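Local coordinates for transposon Tn7 transposition protein tnsA (Escherichia coli, PDB 1T0F), which forms the Tn7 transposase together with TnsB and cuts the 5' DNA strands at the transposon ends as a metal-dependent endonuclease, at residues G25-L36 / L80-L88; H48-G56 / T239-N247. All blocks are in the same frame, centred on the assembly; numbering follows the deposited sequence.

Contact 1. Residues G25-L36 / L80-L88; sequences GQGHGKDYIPWL and LDIREQFPL
Asp-81 OD2 is gripped from two directions: the backbone N of Gly-29 donates to it at 2.8 Å, almost straight (169°) but from above the carboxylate plane, and a water that also bonds His-28 ND1 donates to it. A second water lies within bonding distance of both Asp-81 OD1 and Gly-29 O, though other acceptors compete for its protons. Farther along the strand, Arg-83 meets Tyr-32, whose ring swings away from its own amide (chi1 179°) and so comes to lie against the arginine. Arg-83 CG sits over the centre of one ring face, 3.6 Å from the centroid, a CH-pi contact, while the guanidinium plane stands nearly perpendicular to the ring. Bent at chi3, the arginine passes one guanidinium face to His-28 CE1, hands NH1 to a water shared by Gly-25 O and Gly-27 O, and pairs NH2 with Asp-121. The hydroxyl of Tyr-32 donates to Glu-84 O at 2.7 Å, from above the carbonyl plane. At the corner, Gln-85 O accepts from Trp-35 N at 3.0 Å; beyond it Pro-87 packs its CD against Gly-25 CA and Trp-35 CB. Gln-85 NE2 in turn bonds Glu-66, an active-site residue. Strand 79-87 is an outermost strand of the mixed sheet within this chain, so residues 25-36 pack along the edge of a PD-(D/E)XK restriction-endonuclease-like core, beside its active site.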
loop_
_atom_site.group_PDB
_atom_site.type_symbol
_atom_site.label_atom_id
_atom_site.label_comp_id
_atom_site.label_asym_id
_atom_site.label_seq_id
_atom_site.Cartn_x
_atom_site.Cartn_y
_atom_site.Cartn_z
ATOM N N GLY A 25 4.939 4.860 -14.236
ATOM C CA GLY A 25 5.127 5.952 -13.299
ATOM C C GLY A 25 4.367 7.190 -13.737
ATOM O O GLY A 25 4.215 8.138 -12.965
ATOM N N GLN A 26 3.886 7.189 -14.978
ATOM C CA GLN A 26 3.143 8.338 -15.498
ATOM C C GLN A 26 1.638 8.123 -15.463
ATOM O O GLN A 26 1.158 6.998 -15.335
ATOM C CB GLN A 26 3.555 8.644 -16.940
ATOM C CG GLN A 26 5.009 9.025 -17.116
ATOM C CD GLN A 26 5.366 9.239 -18.575
ATOM O OE1 GLN A 26 4.891 10.180 -19.208
ATOM N NE2 GLN A 26 6.199 8.356 -19.118
ATOM N N GLY A 27 0.900 9.221 -15.586
ATOM C CA GLY A 27 -0.548 9.142 -15.583
ATOM C C GLY A 27 -1.160 9.322 -14.210
ATOM O O GLY A 27 -0.468 9.284 -13.195
ATOM N N HIS A 28 -2.473 9.519 -14.185
ATOM C CA HIS A 28 -3.205 9.707 -12.941
ATOM C C HIS A 28 -4.446 8.844 -12.997
ATOM O O HIS A 28 -4.916 8.492 -14.082
ATOM C CB HIS A 28 -3.614 11.169 -12.782
ATOM C CG HIS A 28 -2.459 12.105 -12.622
ATOM N ND1 HIS A 28 -1.955 12.461 -11.389
ATOM C CD2 HIS A 28 -1.699 12.748 -13.539
ATOM C CE1 HIS A 28 -0.935 13.283 -11.553
ATOM N NE2 HIS A 28 -0.759 13.473 -12.849
ATOM N N GLY A 29 -4.973 8.501 -11.827
ATOM C CA GLY A 29 -6.168 7.687 -11.772
ATOM C C GLY A 29 -6.104 6.417 -12.596
ATOM O O GLY A 29 -5.169 5.634 -12.480
ATOM N N LYS A 30 -7.104 6.214 -13.446
ATOM C CA LYS A 30 -7.166 5.013 -14.258
ATOM C C LYS A 30 -6.034 4.887 -15.276
ATOM O O LYS A 30 -5.760 3.788 -15.760
ATOM C CB LYS A 30 -8.529 4.945 -14.962
ATOM C CG LYS A 30 -8.809 3.625 -15.656
ATOM C CD LYS A 30 -10.248 3.179 -15.430
ATOM C CE LYS A 30 -10.557 1.903 -16.202
ATOM N NZ LYS A 30 -9.635 0.782 -15.849
ATOM N N ASP A 31 -5.373 5.999 -15.587
ATOM C CA ASP A 31 -4.282 6.006 -16.565
ATOM C C ASP A 31 -2.900 5.702 -15.988
ATOM O O ASP A 31 -1.939 5.512 -16.735
ATOM C CB ASP A 31 -4.215 7.361 -17.271
ATOM C CG ASP A 31 -5.527 7.743 -17.919
ATOM O OD1 ASP A 31 -6.025 6.960 -18.759
ATOM O OD2 ASP A 31 -6.059 8.827 -17.593
ATOM N N TYR A 32 -2.795 5.665 -14.666
ATOM C CA TYR A 32 -1.509 5.401 -14.029
ATOM C C TYR A 32 -1.049 3.959 -14.192
ATOM O O TYR A 32 -1.857 3.030 -14.166
ATOM C CB TYR A 32 -1.588 5.726 -12.531
ATOM C CG TYR A 32 -0.303 5.459 -11.770
ATOM C CD1 TYR A 32 0.804 6.299 -11.913
ATOM C CD2 TYR A 32 -0.196 4.365 -10.909
ATOM C CE1 TYR A 32 1.992 6.059 -11.213
ATOM C CE2 TYR A 32 0.989 4.114 -10.206
ATOM C CZ TYR A 32 2.073 4.967 -10.362
ATOM O OH TYR A 32 3.228 4.740 -9.642
ATOM N N ILE A 33 0.260 3.786 -14.358
ATOM C CA ILE A 33 0.865 2.462 -14.463
ATOM C C ILE A 33 2.008 2.466 -13.443
ATOM O O ILE A 33 2.889 3.307 -13.511
ATOM C CB ILE A 33 1.447 2.202 -15.871
ATOM C CG1 ILE A 33 0.336 2.277 -16.921
ATOM C CG2 ILE A 33 2.084 0.823 -15.914
ATOM C CD1 ILE A 33 0.805 1.961 -18.336
ATOM N N PRO A 34 1.995 1.536 -12.475
ATOM C CA PRO A 34 3.063 1.497 -11.464
ATOM C C PRO A 34 4.427 1.118 -12.040
ATOM O O PRO A 34 4.511 0.390 -13.028
ATOM C CB PRO A 34 2.551 0.462 -10.470
ATOM C CG PRO A 34 1.811 -0.497 -11.355
ATOM C CD PRO A 34 1.046 0.427 -12.284
ATOM N N TRP A 35 5.492 1.612 -11.419
ATOM C CA TRP A 35 6.841 1.302 -11.882
ATOM C C TRP A 35 7.127 -0.184 -11.661
ATOM O O TRP A 35 7.668 -0.855 -12.538
ATOM C CB TRP A 35 7.869 2.166 -11.146
ATOM C CG TRP A 35 9.293 1.836 -11.506
ATOM C CD1 TRP A 35 10.205 1.173 -10.732
ATOM C CD2 TRP A 35 9.956 2.132 -12.742
ATOM N NE1 TRP A 35 11.399 1.040 -11.409
ATOM C CE2 TRP A 35 11.272 1.617 -12.645
ATOM C CE3 TRP A 35 9.566 2.779 -13.923
ATOM C CZ2 TRP A 35 12.200 1.732 -13.688
ATOM C CZ3 TRP A 35 10.497 2.895 -14.962
ATOM C CH2 TRP A 35 11.796 2.373 -14.832
ATOM N N LEU A 36 6.749 -0.696 -10.493
ATOM C CA LEU A 36 6.946 -2.105 -10.162
ATOM C C LEU A 36 5.614 -2.844 -10.211
ATOM O O LEU A 36 4.571 -2.275 -9.888
ATOM C CB LEU A 36 7.525 -2.253 -8.753
ATOM C CG LEU A 36 8.821 -1.523 -8.391
ATOM C CD1 LEU A 36 9.117 -1.747 -6.908
ATOM C CD2 LEU A 36 9.972 -2.026 -9.260
ATOM N N LEU A 80 -8.445 10.597 -3.208
ATOM C CA LEU A 80 -8.868 10.730 -4.598
ATOM C C LEU A 80 -8.107 9.778 -5.517
ATOM O O LEU A 80 -8.691 9.161 -6.414
ATOM C CB LEU A 80 -8.648 12.167 -5.068
ATOM C CG LEU A 80 -9.080 12.517 -6.490
ATOM C CD1 LEU A 80 -10.591 12.343 -6.643
ATOM C CD2 LEU A 80 -8.680 13.955 -6.786
ATOM N N ASP A 81 -6.799 9.671 -5.305
ATOM C CA ASP A 81 -5.978 8.790 -6.130
ATOM C C ASP A 81 -4.917 8.109 -5.274
ATOM O O ASP A 81 -4.476 8.649 -4.259
ATOM C CB ASP A 81 -5.305 9.589 -7.255
ATOM C CG ASP A 81 -4.728 8.695 -8.356
ATOM O OD1 ASP A 81 -4.977 7.467 -8.336
ATOM O OD2 ASP A 81 -4.034 9.225 -9.256
ATOM N N ILE A 82 -4.541 6.905 -5.684
ATOM C CA ILE A 82 -3.516 6.127 -4.999
ATOM C C ILE A 82 -2.595 5.630 -6.104
ATOM O O ILE A 82 -3.013 4.844 -6.954
ATOM C CB ILE A 82 -4.111 4.905 -4.267
ATOM C CG1 ILE A 82 -5.005 5.369 -3.109
ATOM C CG2 ILE A 82 -2.979 4.012 -3.733
ATOM C CD1 ILE A 82 -5.818 4.240 -2.475
ATOM N N ARG A 83 -1.359 6.117 -6.105
ATOM C CA ARG A 83 -0.381 5.711 -7.105
ATOM C C ARG A 83 0.733 4.910 -6.429
ATOM O O ARG A 83 1.642 5.476 -5.834
ATOM C CB ARG A 83 0.174 6.951 -7.816
ATOM C CG ARG A 83 -0.801 7.521 -8.877
ATOM C CD ARG A 83 -0.293 8.812 -9.528
ATOM N NE ARG A 83 -0.359 9.972 -8.633
ATOM C CZ ARG A 83 0.260 11.129 -8.857
ATOM N NH1 ARG A 83 1.000 11.289 -9.943
ATOM N NH2 ARG A 83 0.124 12.140 -8.010
ATOM N N GLU A 84 0.637 3.589 -6.528
ATOM C CA GLU A 84 1.602 2.684 -5.901
ATOM C C GLU A 84 2.873 2.512 -6.722
ATOM O O GLU A 84 2.866 2.695 -7.942
ATOM C CB GLU A 84 0.967 1.306 -5.656
ATOM C CG GLU A 84 0.814 0.404 -6.894
ATOM C CD GLU A 84 -0.460 0.661 -7.703
ATOM O OE1 GLU A 84 -1.080 1.737 -7.557
ATOM O OE2 GLU A 84 -0.833 -0.222 -8.507
ATOM N N GLN A 85 3.958 2.155 -6.036
ATOM C CA GLN A 85 5.260 1.935 -6.672
ATOM C C GLN A 85 5.588 3.128 -7.573
ATOM O O GLN A 85 5.845 2.973 -8.775
ATOM C CB GLN A 85 5.234 0.643 -7.504
ATOM C CG GLN A 85 4.406 -0.524 -6.948
ATOM C CD GLN A 85 4.778 -0.944 -5.527
ATOM O OE1 GLN A 85 5.907 -0.735 -5.070
ATOM N NE2 GLN A 85 3.823 -1.561 -4.827
ATOM N N PHE A 86 5.574 4.320 -6.985
ATOM C CA PHE A 86 5.839 5.551 -7.720
ATOM C C PHE A 86 7.348 5.787 -7.854
ATOM O O PHE A 86 8.056 5.955 -6.860
ATOM C CB PHE A 86 5.182 6.733 -7.003
ATOM C CG PHE A 86 5.212 8.005 -7.794
ATOM C CD1 PHE A 86 4.313 8.208 -8.834
ATOM C CD2 PHE A 86 6.154 8.987 -7.519
ATOM C CE1 PHE A 86 4.353 9.377 -9.593
ATOM C CE2 PHE A 86 6.204 10.162 -8.273
ATOM C CZ PHE A 86 5.298 10.354 -9.314
ATOM N N PRO A 87 7.850 5.824 -9.100
ATOM C CA PRO A 87 9.278 6.030 -9.373
ATOM C C PRO A 87 9.781 7.445 -9.114
ATOM O O PRO A 87 9.089 8.420 -9.402
ATOM C CB PRO A 87 9.392 5.627 -10.842
ATOM C CG PRO A 87 8.104 6.188 -11.407
ATOM C CD PRO A 87 7.077 5.756 -10.359
ATOM N N LEU A 88 10.995 7.550 -8.571
ATOM C CA LEU A 88 11.606 8.835 -8.282
ATOM C C LEU A 88 12.584 9.122 -9.422
ATOM O O LEU A 88 13.379 8.255 -9.784
ATOM C CB LEU A 88 12.360 8.776 -6.947
ATOM C CG LEU A 88 11.656 8.078 -5.775
ATOM C CD1 LEU A 88 12.457 8.306 -4.497
ATOM C CD2 LEU A 88 10.246 8.624 -5.611
HETATM O O HOH W 1 1.974 9.829 -12.294
HETATM O O HOH W 2 -3.390 11.733 -9.155
HETATM O O HOH W 3 -3.955 5.690 -10.037
#

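Contact 2. Residues H48-G56 / T239-N247; sequences HRIYSHKTG and TANGFIKFN
A Schellman motif closes helix 230-240, and the first strand of the small hairpin 48-51/58-61 docks against that helix end. Gly-242 leaves helical geometry with positive phi; a side chain here would collide with Tyr-51 O and Ile-50 CG1. Its bare CA instead lies 3.5 Å from Tyr-51 O in a CA-H...O contact. Tyr-51 N donates to Asn-241 O at 2.9 Å, nearly straight at 167°. Waters join Arg-49 O to Ala-240 O and to Asn-241 OD1, while Asn-241 ND2 bonds Ala-237 O, one turn back in the helix. Ile-50 has CG1 anti to the backbone N (chi1 -174°), which lays that branch alongside Asn-241 O and Gly-242 CA. The rings of Tyr-51 and Phe-243 are turned 29° from parallel but slid apart, with Phe-243 CE1 over the rim of one tyrosine face and the centroids 5.0 Å apart. Past the strand, His-53 presents the edge of its ring to the turn: NE2 divides itself between Gly-242 O and Phe-243 O, both at 3.0 Å and both weak, bent bonds. Over one face of the same ring lies a methylene of Lys-245, the two side chains sliding past each other in opposite directions. A leucine in place of His-53 would probably leave those two carbonyls without this shared donor, and Lys-245 without the flat face its methylene lies against. The ammonium of Lys-245 continues to a salt bridge with Glu-74; nearer the backbone, within the same side chain, CD rests 3.4 Å from the centroid of the His-53 ring.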
loop_
_atom_site.group_PDB
_atom_site.type_symbol
_atom_site.label_atom_id
_atom_site.label_comp_id
_atom_site.label_asym_id
_atom_site.label_seq_id
_atom_site.Cartn_x
_atom_site.Cartn_y
_atom_site.Cartn_z
ATOM N N HIS A 48 -0.045 -9.088 -4.088
ATOM C CA HIS A 48 -1.493 -8.999 -4.163
ATOM C C HIS A 48 -1.887 -8.082 -5.310
ATOM O O HIS A 48 -1.261 -7.045 -5.542
ATOM C CB HIS A 48 -2.065 -8.403 -2.868
ATOM C CG HIS A 48 -1.702 -9.161 -1.630
ATOM N ND1 HIS A 48 -2.368 -10.299 -1.231
ATOM C CD2 HIS A 48 -0.746 -8.935 -0.696
ATOM C CE1 HIS A 48 -1.839 -10.742 -0.103
ATOM N NE2 HIS A 48 -0.853 -9.933 0.242
ATOM N N ARG A 49 -2.934 -8.477 -6.020
ATOM C CA ARG A 49 -3.482 -7.690 -7.110
ATOM C C ARG A 49 -4.876 -7.378 -6.593
ATOM O O ARG A 49 -5.664 -8.286 -6.324
ATOM C CB ARG A 49 -3.544 -8.522 -8.389
ATOM C CG ARG A 49 -2.183 -8.702 -9.045
ATOM C CD ARG A 49 -1.828 -7.482 -9.865
ATOM N NE ARG A 49 -2.056 -7.716 -11.291
ATOM C CZ ARG A 49 -2.467 -6.788 -12.152
ATOM N NH1 ARG A 49 -2.711 -5.551 -11.738
ATOM N NH2 ARG A 49 -2.620 -7.095 -13.433
ATOM N N ILE A 50 -5.179 -6.099 -6.426
ATOM C CA ILE A 50 -6.478 -5.745 -5.888
ATOM C C ILE A 50 -7.149 -4.579 -6.595
ATOM O O ILE A 50 -6.523 -3.573 -6.922
ATOM C CB ILE A 50 -6.366 -5.459 -4.367
ATOM C CG1 ILE A 50 -7.755 -5.226 -3.763
ATOM C CG2 ILE A 50 -5.476 -4.260 -4.126
ATOM C CD1 ILE A 50 -7.777 -5.353 -2.253
ATOM N N TYR A 51 -8.445 -4.741 -6.826
ATOM C CA TYR A 51 -9.238 -3.720 -7.495
ATOM C C TYR A 51 -9.541 -2.572 -6.537
ATOM O O TYR A 51 -9.766 -2.790 -5.341
ATOM C CB TYR A 51 -10.543 -4.339 -7.999
ATOM C CG TYR A 51 -11.439 -3.361 -8.713
ATOM C CD1 TYR A 51 -11.139 -2.927 -10.001
ATOM C CD2 TYR A 51 -12.583 -2.855 -8.094
ATOM C CE1 TYR A 51 -11.959 -2.011 -10.663
ATOM C CE2 TYR A 51 -13.407 -1.938 -8.745
ATOM C CZ TYR A 51 -13.087 -1.523 -10.029
ATOM O OH TYR A 51 -13.899 -0.623 -10.682
ATOM N N SER A 52 -9.540 -1.352 -7.066
ATOM C CA SER A 52 -9.822 -0.153 -6.274
ATOM C C SER A 52 -11.045 0.572 -6.817
ATOM O O SER A 52 -11.137 0.798 -8.021
ATOM C CB SER A 52 -8.639 0.813 -6.326
ATOM O OG SER A 52 -9.052 2.143 -6.028
ATOM N N HIS A 53 -11.977 0.937 -5.935
ATOM C CA HIS A 53 -13.164 1.668 -6.378
ATOM C C HIS A 53 -12.771 3.110 -6.677
ATOM O O HIS A 53 -13.363 3.759 -7.541
ATOM C CB HIS A 53 -14.257 1.670 -5.304
ATOM C CG HIS A 53 -14.803 0.315 -4.985
ATOM N ND1 HIS A 53 -16.034 0.133 -4.392
ATOM C CD2 HIS A 53 -14.268 -0.921 -5.129
ATOM C CE1 HIS A 53 -16.233 -1.155 -4.182
ATOM N NE2 HIS A 53 -15.176 -1.817 -4.620
ATOM N N LYS A 54 -11.762 3.612 -5.968
ATOM C CA LYS A 54 -11.311 4.985 -6.165
ATOM C C LYS A 54 -10.611 5.254 -7.490
ATOM O O LYS A 54 -10.829 6.296 -8.102
ATOM C CB LYS A 54 -10.397 5.413 -5.015
ATOM C CG LYS A 54 -11.140 5.550 -3.688
ATOM C CD LYS A 54 -10.220 5.974 -2.568
ATOM C CE LYS A 54 -11.006 6.217 -1.287
ATOM N NZ LYS A 54 -11.957 7.363 -1.415
ATOM N N THR A 55 -9.787 4.316 -7.944
ATOM C CA THR A 55 -9.050 4.519 -9.186
ATOM C C THR A 55 -9.616 3.733 -10.360
ATOM O O THR A 55 -9.357 4.072 -11.512
ATOM C CB THR A 55 -7.576 4.105 -9.032
ATOM O OG1 THR A 55 -7.505 2.685 -8.859
ATOM C CG2 THR A 55 -6.945 4.794 -7.819
ATOM N N GLY A 56 -10.373 2.684 -10.066
ATOM C CA GLY A 56 -10.920 1.853 -11.124
ATOM C C GLY A 56 -9.870 0.892 -11.668
ATOM O O GLY A 56 -10.137 0.154 -12.616
ATOM N N THR A 239 -14.535 -9.597 -1.818
ATOM C CA THR A 239 -13.985 -8.574 -0.938
ATOM C C THR A 239 -12.453 -8.596 -0.968
ATOM O O THR A 239 -11.814 -7.549 -1.039
ATOM C CB THR A 239 -14.454 -8.764 0.526
ATOM O OG1 THR A 239 -15.885 -8.688 0.588
ATOM C CG2 THR A 239 -13.879 -7.666 1.410
ATOM N N ALA A 240 -11.871 -9.791 -0.922
ATOM C CA ALA A 240 -10.413 -9.934 -0.942
ATOM C C ALA A 240 -9.831 -9.373 -2.239
ATOM O O ALA A 240 -8.726 -8.818 -2.257
ATOM C CB ALA A 240 -10.033 -11.399 -0.786
ATOM N N ASN A 241 -10.581 -9.517 -3.325
ATOM C CA ASN A 241 -10.148 -9.018 -4.621
ATOM C C ASN A 241 -10.429 -7.532 -4.806
ATOM O O ASN A 241 -10.022 -6.941 -5.809
ATOM C CB ASN A 241 -10.802 -9.829 -5.738
ATOM C CG ASN A 241 -10.102 -11.148 -5.972
ATOM O OD1 ASN A 241 -9.099 -11.206 -6.677
ATOM N ND2 ASN A 241 -10.613 -12.213 -5.360
ATOM N N GLY A 242 -11.127 -6.935 -3.842
ATOM C CA GLY A 242 -11.404 -5.506 -3.898
ATOM C C GLY A 242 -12.719 -5.041 -4.497
ATOM O O GLY A 242 -13.038 -3.850 -4.422
ATOM N N PHE A 243 -13.479 -5.953 -5.100
ATOM C CA PHE A 243 -14.755 -5.581 -5.705
ATOM C C PHE A 243 -15.757 -5.153 -4.641
ATOM O O PHE A 243 -16.695 -4.410 -4.914
ATOM C CB PHE A 243 -15.284 -6.736 -6.550
ATOM C CG PHE A 243 -14.418 -7.032 -7.734
ATOM C CD1 PHE A 243 -14.187 -6.049 -8.691
ATOM C CD2 PHE A 243 -13.787 -8.261 -7.867
ATOM C CE1 PHE A 243 -13.337 -6.280 -9.763
ATOM C CE2 PHE A 243 -12.929 -8.506 -8.940
ATOM C CZ PHE A 243 -12.706 -7.510 -9.889
ATOM N N ILE A 244 -15.531 -5.618 -3.419
ATOM C CA ILE A 244 -16.362 -5.247 -2.293
ATOM C C ILE A 244 -15.428 -4.690 -1.230
ATOM O O ILE A 244 -14.393 -5.288 -0.940
ATOM C CB ILE A 244 -17.099 -6.465 -1.696
ATOM C CG1 ILE A 244 -18.052 -7.059 -2.734
ATOM C CG2 ILE A 244 -17.873 -6.053 -0.438
ATOM C CD1 ILE A 244 -18.741 -8.333 -2.254
ATOM N N LYS A 245 -15.768 -3.530 -0.679
ATOM C CA LYS A 245 -14.970 -2.956 0.393
ATOM C C LYS A 245 -15.915 -2.789 1.583
ATOM O O LYS A 245 -17.134 -2.697 1.410
ATOM C CB LYS A 245 -14.341 -1.623 -0.021
ATOM C CG LYS A 245 -15.291 -0.619 -0.604
ATOM C CD LYS A 245 -14.552 0.391 -1.486
ATOM C CE LYS A 245 -13.833 1.459 -0.687
ATOM N NZ LYS A 245 -13.265 2.521 -1.589
ATOM N N PHE A 246 -15.361 -2.776 2.787
ATOM C CA PHE A 246 -16.195 -2.665 3.978
ATOM C C PHE A 246 -15.530 -1.813 5.048
ATOM O O PHE A 246 -14.472 -1.237 4.817
ATOM C CB PHE A 246 -16.476 -4.061 4.536
ATOM C CG PHE A 246 -15.241 -4.791 5.010
ATOM C CD1 PHE A 246 -14.327 -5.314 4.099
ATOM C CD2 PHE A 246 -15.001 -4.962 6.373
ATOM C CE1 PHE A 246 -13.184 -6.003 4.540
ATOM C CE2 PHE A 246 -13.870 -5.644 6.824
ATOM C CZ PHE A 246 -12.956 -6.168 5.905
ATOM N N ASN A 247 -16.157 -1.719 6.217
ATOM C CA ASN A 247 -15.572 -0.938 7.299
ATOM C C ASN A 247 -14.488 -1.799 7.943
ATOM O O ASN A 247 -14.751 -2.548 8.889
ATOM C CB ASN A 247 -16.634 -0.562 8.341
ATOM C CG ASN A 247 -16.087 0.360 9.413
ATOM O OD1 ASN A 247 -14.913 0.721 9.386
ATOM N ND2 ASN A 247 -16.936 0.746 10.365
HETATM O O HOH W 4 -6.371 -11.107 -6.813
HETATM O O HOH W 5 -6.258 -9.245 -3.488
HETATM O O HOH W 6 -11.327 -1.855 -3.147
HETATM O O HOH W 7 -13.723 5.318 0.410
#

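Overall arrangement
The two contacts illustrate how one short N-terminal region can serve two neighbouring parts of a fold. Their centres lie about 16 Å apart, and along the chain their segments alternate: 25-36, 48-56, 80-88, then 239-247. Contact 1 secures a loop to strand 79-87, an outer strand of the four-stranded mixed sheet of the nuclease; contact 2 joins the hairpin strand 48-51 to the end of helix 230-240 in the C-terminal region. The two meet where Thr-55 CG2 packs on Asp-81 OD1 and Lys-30 CB on Thr-55 O. The N-terminal segments thus touch both the catalytic sheet and the end of helix 230-240, which is consistent with their joining the two regions.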